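PDB 3HCZ: possible thiol-disulfide isomerase from Cytophaga hutchinsonii, which probably catalyses thiol-disulfide exchange as a thioredoxin-like protein of the AhpC/TSA family, although its function is not established. Local coordinates for residues A31-L36 / D136-Y141. Sequence-based numbering, arbitrary orientation.
Sequences AKYTIL and DFLVQY. With SO4 (sulfate ion), chain E.
In the hydrophobic layer between the central sheet of a thioredoxin-like domain and its last helix, the ring of Tyr33, at the start of strand 33-39, meets Leu138 and Tyr141 of helix 134-147. Leu138 supplies the main contact: its CD2 methyl sits almost squarely over one face of the Tyr33 ring, 3.7 Å from the centroid, a CH-pi arrangement. With Leu138 CG anti to its carbonyl carbon (chi1 -68°), chi2 (165°) sets CD1 anti to CA and turns CD2 onto the middle of the aromatic face. Leucine suits this buried place because its apolar branch end can lay one methyl over all six ring carbons; the closest is Tyr33 CZ, 3.8 Å from Leu138 CD2.

Tyr141, three residues on, approaches the same ring at its rim, its CE2 lying near the Tyr33 plane and 3.9 Å from Tyr33 CE1. The phenol oxygen in turn lies at the edge of the Tyr141 ring, with Tyr33 OH 3.7 Å from Tyr141 CD2. A flat ring suits this partly exposed position, since it can set its edge against Tyr33 and still touch Ile125. In the mixed five-stranded sheet, strand 33-39 is central; helix 134-147, which follows edge strand 124-127, returns over the sheet to reach Tyr33, and Ile125 of that edge strand touches both tyrosines. Tyrosine suits the strand position because its ring is buried against apolar groups while its hydroxyl hydrogen-bonds to Glu142 OE2. A leucine in place of Tyr33 would probably leave Leu138 CD2 without its aromatic face and deprive Glu142 of a hydrogen-bonding partner. Beside this ring, the extended Lys32 chain brings NZ into a long, weak ion pair with Glu142, and Lys32 N donates a hydrogen bond of 2.8 Å to O4 of a sulfate, probably from the crystallisation liquor.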
ATOM      1  N   ALA A  31      11.835   0.808   5.073  1.00 16.53           N
ATOM      2  CA  ALA A  31      11.045   0.076   6.060  1.00 15.85           C
ATOM      3  C   ALA A  31      11.347  -1.422   5.940  1.00 15.71           C
ATOM      4  O   ALA A  31      11.583  -1.930   4.837  1.00 15.89           O
ATOM      5  CB  ALA A  31       9.505   0.319   5.791  1.00 15.92           C
ATOM      6  N   LYS A  32      11.306  -2.128   7.066  1.00 15.31           N
ATOM      7  CA  LYS A  32      11.518  -3.559   7.067  1.00 15.01           C
ATOM      8  C   LYS A  32      10.466  -4.251   6.162  1.00 15.27           C
ATOM      9  O   LYS A  32      10.796  -5.211   5.415  1.00 15.28           O
ATOM     10  CB  LYS A  32      11.457  -4.112   8.497  1.00 15.03           C
ATOM     11  CG  LYS A  32      11.556  -5.619   8.549  1.00 16.37           C
ATOM     12  CD  LYS A  32      11.609  -6.102   9.980  1.00 18.72           C
ATOM     13  CE  LYS A  32      11.919  -7.561   9.982  1.00 22.32           C
ATOM     14  NZ  LYS A  32      11.755  -8.153  11.331  1.00 26.12           N
ATOM     15  N   TYR A  33       9.203  -3.786   6.227  1.00 13.81           N
ATOM     16  CA  TYR A  33       8.148  -4.295   5.317  1.00 13.77           C
ATOM     17  C   TYR A  33       7.391  -3.083   4.856  1.00 14.10           C
ATOM     18  O   TYR A  33       7.169  -2.167   5.664  1.00 13.37           O
ATOM     19  CB  TYR A  33       7.092  -5.167   6.005  1.00 13.79           C
ATOM     20  CG  TYR A  33       7.672  -6.420   6.542  1.00 15.44           C
ATOM     21  CD1 TYR A  33       8.070  -7.453   5.684  1.00 14.60           C
ATOM     22  CD2 TYR A  33       7.857  -6.575   7.912  1.00 16.97           C
ATOM     23  CE1 TYR A  33       8.673  -8.648   6.224  1.00 15.01           C
ATOM     24  CE2 TYR A  33       8.443  -7.749   8.441  1.00 16.42           C
ATOM     25  CZ  TYR A  33       8.830  -8.772   7.580  1.00 17.10           C
ATOM     26  OH  TYR A  33       9.407  -9.925   8.114  1.00 15.73           O
ATOM     27  N   THR A  34       7.033  -3.069   3.573  1.00 14.10           N
ATOM     28  CA  THR A  34       6.126  -2.056   3.032  0.70 14.18           C
ATOM     29  C   THR A  34       4.849  -2.740   2.575  1.00 15.54           C
ATOM     30  O   THR A  34       4.894  -3.690   1.771  1.00 15.52           O
ATOM     31  CB  THR A  34       6.712  -1.268   1.822  0.70 14.11           C
ATOM     32  OG1 THR A  34       7.938  -0.665   2.210  0.70 14.87           O
ATOM     33  CG2 THR A  34       5.693  -0.158   1.298  0.70 10.88           C
ATOM     34  N   ILE A  35       3.712  -2.263   3.084  1.00 14.89           N
ATOM     35  CA  ILE A  35       2.418  -2.710   2.625  0.50 14.74           C
ATOM     36  C   ILE A  35       2.015  -1.776   1.470  1.00 15.84           C
ATOM     37  O   ILE A  35       1.828  -0.571   1.680  1.00 16.84           O
ATOM     38  CB  ILE A  35       1.367  -2.659   3.771  0.50 13.63           C
ATOM     39  CG1 ILE A  35       1.900  -3.309   5.062  0.50 12.75           C
ATOM     40  CG2 ILE A  35       0.033  -3.286   3.327  0.50 14.93           C
ATOM     41  CD1 ILE A  35       2.445  -4.719   4.876  0.50  9.50           C
ATOM     42  N   LEU A  36       1.913  -2.324   0.276  1.00 14.46           N
ATOM     43  CA  LEU A  36       1.503  -1.557  -0.829  1.00 16.10           C
ATOM     44  C   LEU A  36      -0.025  -1.675  -0.889  1.00 15.92           C
ATOM     45  O   LEU A  36      -0.559  -2.766  -1.097  1.00 17.04           O
ATOM     46  CB  LEU A  36       2.227  -2.048  -2.093  1.00 16.99           C
ATOM     47  CG  LEU A  36       1.823  -1.422  -3.409  1.00 17.71           C
ATOM     48  CD1 LEU A  36       1.847   0.164  -3.367  1.00 20.77           C
ATOM     49  CD2 LEU A  36       2.837  -1.974  -4.436  1.00 17.54           C
ATOM     50  N   ASP A 136      -0.846 -13.309  10.514  1.00 21.11           N
ATOM     51  CA  ASP A 136      -0.426 -14.661  10.261  1.00 20.99           C
ATOM     52  C   ASP A 136       0.543 -14.820   9.134  1.00 19.85           C
ATOM     53  O   ASP A 136       1.465 -15.628   9.232  1.00 20.75           O
ATOM     54  CB  ASP A 136      -1.596 -15.585  10.089  1.00 21.76           C
ATOM     55  CG  ASP A 136      -1.758 -16.395  11.270  1.00 26.36           C
ATOM     56  OD1 ASP A 136      -2.343 -15.891  12.268  1.00 29.73           O
ATOM     57  OD2 ASP A 136      -1.176 -17.506  11.248  1.00 34.26           O
ATOM     58  N   PHE A 137       0.336 -14.056   8.069  1.00 19.06           N
ATOM     59  CA  PHE A 137       1.294 -14.064   6.997  1.00 17.88           C
ATOM     60  C   PHE A 137       2.697 -13.667   7.526  1.00 18.06           C
ATOM     61  O   PHE A 137       3.662 -14.363   7.236  1.00 16.86           O
ATOM     62  CB  PHE A 137       0.918 -13.157   5.825  1.00 17.52           C
ATOM     63  CG  PHE A 137       2.073 -12.957   4.903  1.00 14.82           C
ATOM     64  CD1 PHE A 137       2.400 -13.951   3.966  1.00 14.06           C
ATOM     65  CD2 PHE A 137       2.918 -11.848   5.058  1.00 13.05           C
ATOM     66  CE1 PHE A 137       3.538 -13.814   3.138  1.00 14.89           C
ATOM     67  CE2 PHE A 137       4.052 -11.695   4.258  1.00 13.65           C
ATOM     68  CZ  PHE A 137       4.393 -12.670   3.322  1.00 12.09           C
ATOM     69  N   LEU A 138       2.811 -12.566   8.282  1.00 18.46           N
ATOM     70  CA  LEU A 138       4.153 -12.155   8.769  1.00 19.46           C
ATOM     71  C   LEU A 138       4.807 -13.199   9.686  1.00 20.14           C
ATOM     72  O   LEU A 138       6.032 -13.432   9.591  1.00 21.11           O
ATOM     73  CB  LEU A 138       4.156 -10.769   9.426  1.00 18.68           C
ATOM     74  CG  LEU A 138       3.889  -9.646   8.414  1.00 18.93           C
ATOM     75  CD1 LEU A 138       3.545  -8.381   9.113  1.00 21.54           C
ATOM     76  CD2 LEU A 138       5.113  -9.470   7.495  1.00 17.22           C
ATOM     77  N   VAL A 139       4.015 -13.843  10.549  1.00 20.58           N
ATOM     78  CA  VAL A 139       4.580 -14.910  11.403  1.00 20.78           C
ATOM     79  C   VAL A 139       5.184 -16.020  10.567  1.00 21.46           C
ATOM     80  O   VAL A 139       6.334 -16.402  10.794  1.00 21.15           O
ATOM     81  CB  VAL A 139       3.584 -15.503  12.427  1.00 20.94           C
ATOM     82  CG1 VAL A 139       4.266 -16.613  13.213  1.00 21.39           C
ATOM     83  CG2 VAL A 139       3.116 -14.435  13.389  1.00 21.37           C
ATOM     84  N   GLN A 140       4.432 -16.526   9.593  1.00 21.51           N
ATOM     85  CA  GLN A 140       4.872 -17.693   8.821  1.00 22.07           C
ATOM     86  C   GLN A 140       6.064 -17.339   7.945  1.00 21.58           C
ATOM     87  O   GLN A 140       7.009 -18.131   7.813  1.00 20.86           O
ATOM     88  CB  GLN A 140       3.754 -18.280   7.932  1.00 22.97           C
ATOM     89  CG  GLN A 140       2.385 -18.624   8.611  1.00 26.32           C
ATOM     90  CD  GLN A 140       2.481 -19.192  10.035  1.00 31.96           C
ATOM     91  OE1 GLN A 140       1.828 -18.674  10.960  1.00 34.90           O
ATOM     92  NE2 GLN A 140       3.284 -20.252  10.218  1.00 29.20           N
ATOM     93  N   TYR A 141       6.011 -16.145   7.356  1.00 21.10           N
ATOM     94  CA  TYR A 141       7.095 -15.628   6.507  1.00 20.49           C
ATOM     95  C   TYR A 141       8.407 -15.601   7.286  1.00 21.44           C
ATOM     96  O   TYR A 141       9.432 -16.140   6.822  1.00 21.93           O
ATOM     97  CB  TYR A 141       6.780 -14.229   5.995  1.00 19.67           C
ATOM     98  CG  TYR A 141       7.919 -13.660   5.189  1.00 17.98           C
ATOM     99  CD1 TYR A 141       8.194 -14.138   3.907  1.00 16.15           C
ATOM    100  CD2 TYR A 141       8.742 -12.656   5.713  1.00 16.44           C
ATOM    101  CE1 TYR A 141       9.255 -13.626   3.158  1.00 15.67           C
ATOM    102  CE2 TYR A 141       9.813 -12.126   4.968  1.00 15.61           C
ATOM    103  CZ  TYR A 141      10.058 -12.627   3.704  1.00 16.34           C
ATOM    104  OH  TYR A 141      11.091 -12.116   2.975  1.00 19.64           O
TER
HETATM  105  S   SO4 E   4      12.205   0.524  10.124  0.60 66.87           S
HETATM  106  O1  SO4 E   4      12.650   0.190  11.474  0.60 66.49           O
HETATM  107  O2  SO4 E   4      10.957   1.280  10.216  0.60 66.78           O
HETATM  108  O3  SO4 E   4      13.202   1.383   9.491  0.60 66.74           O
HETATM  109  O4  SO4 E   4      12.008  -0.690   9.330  0.60 64.27           O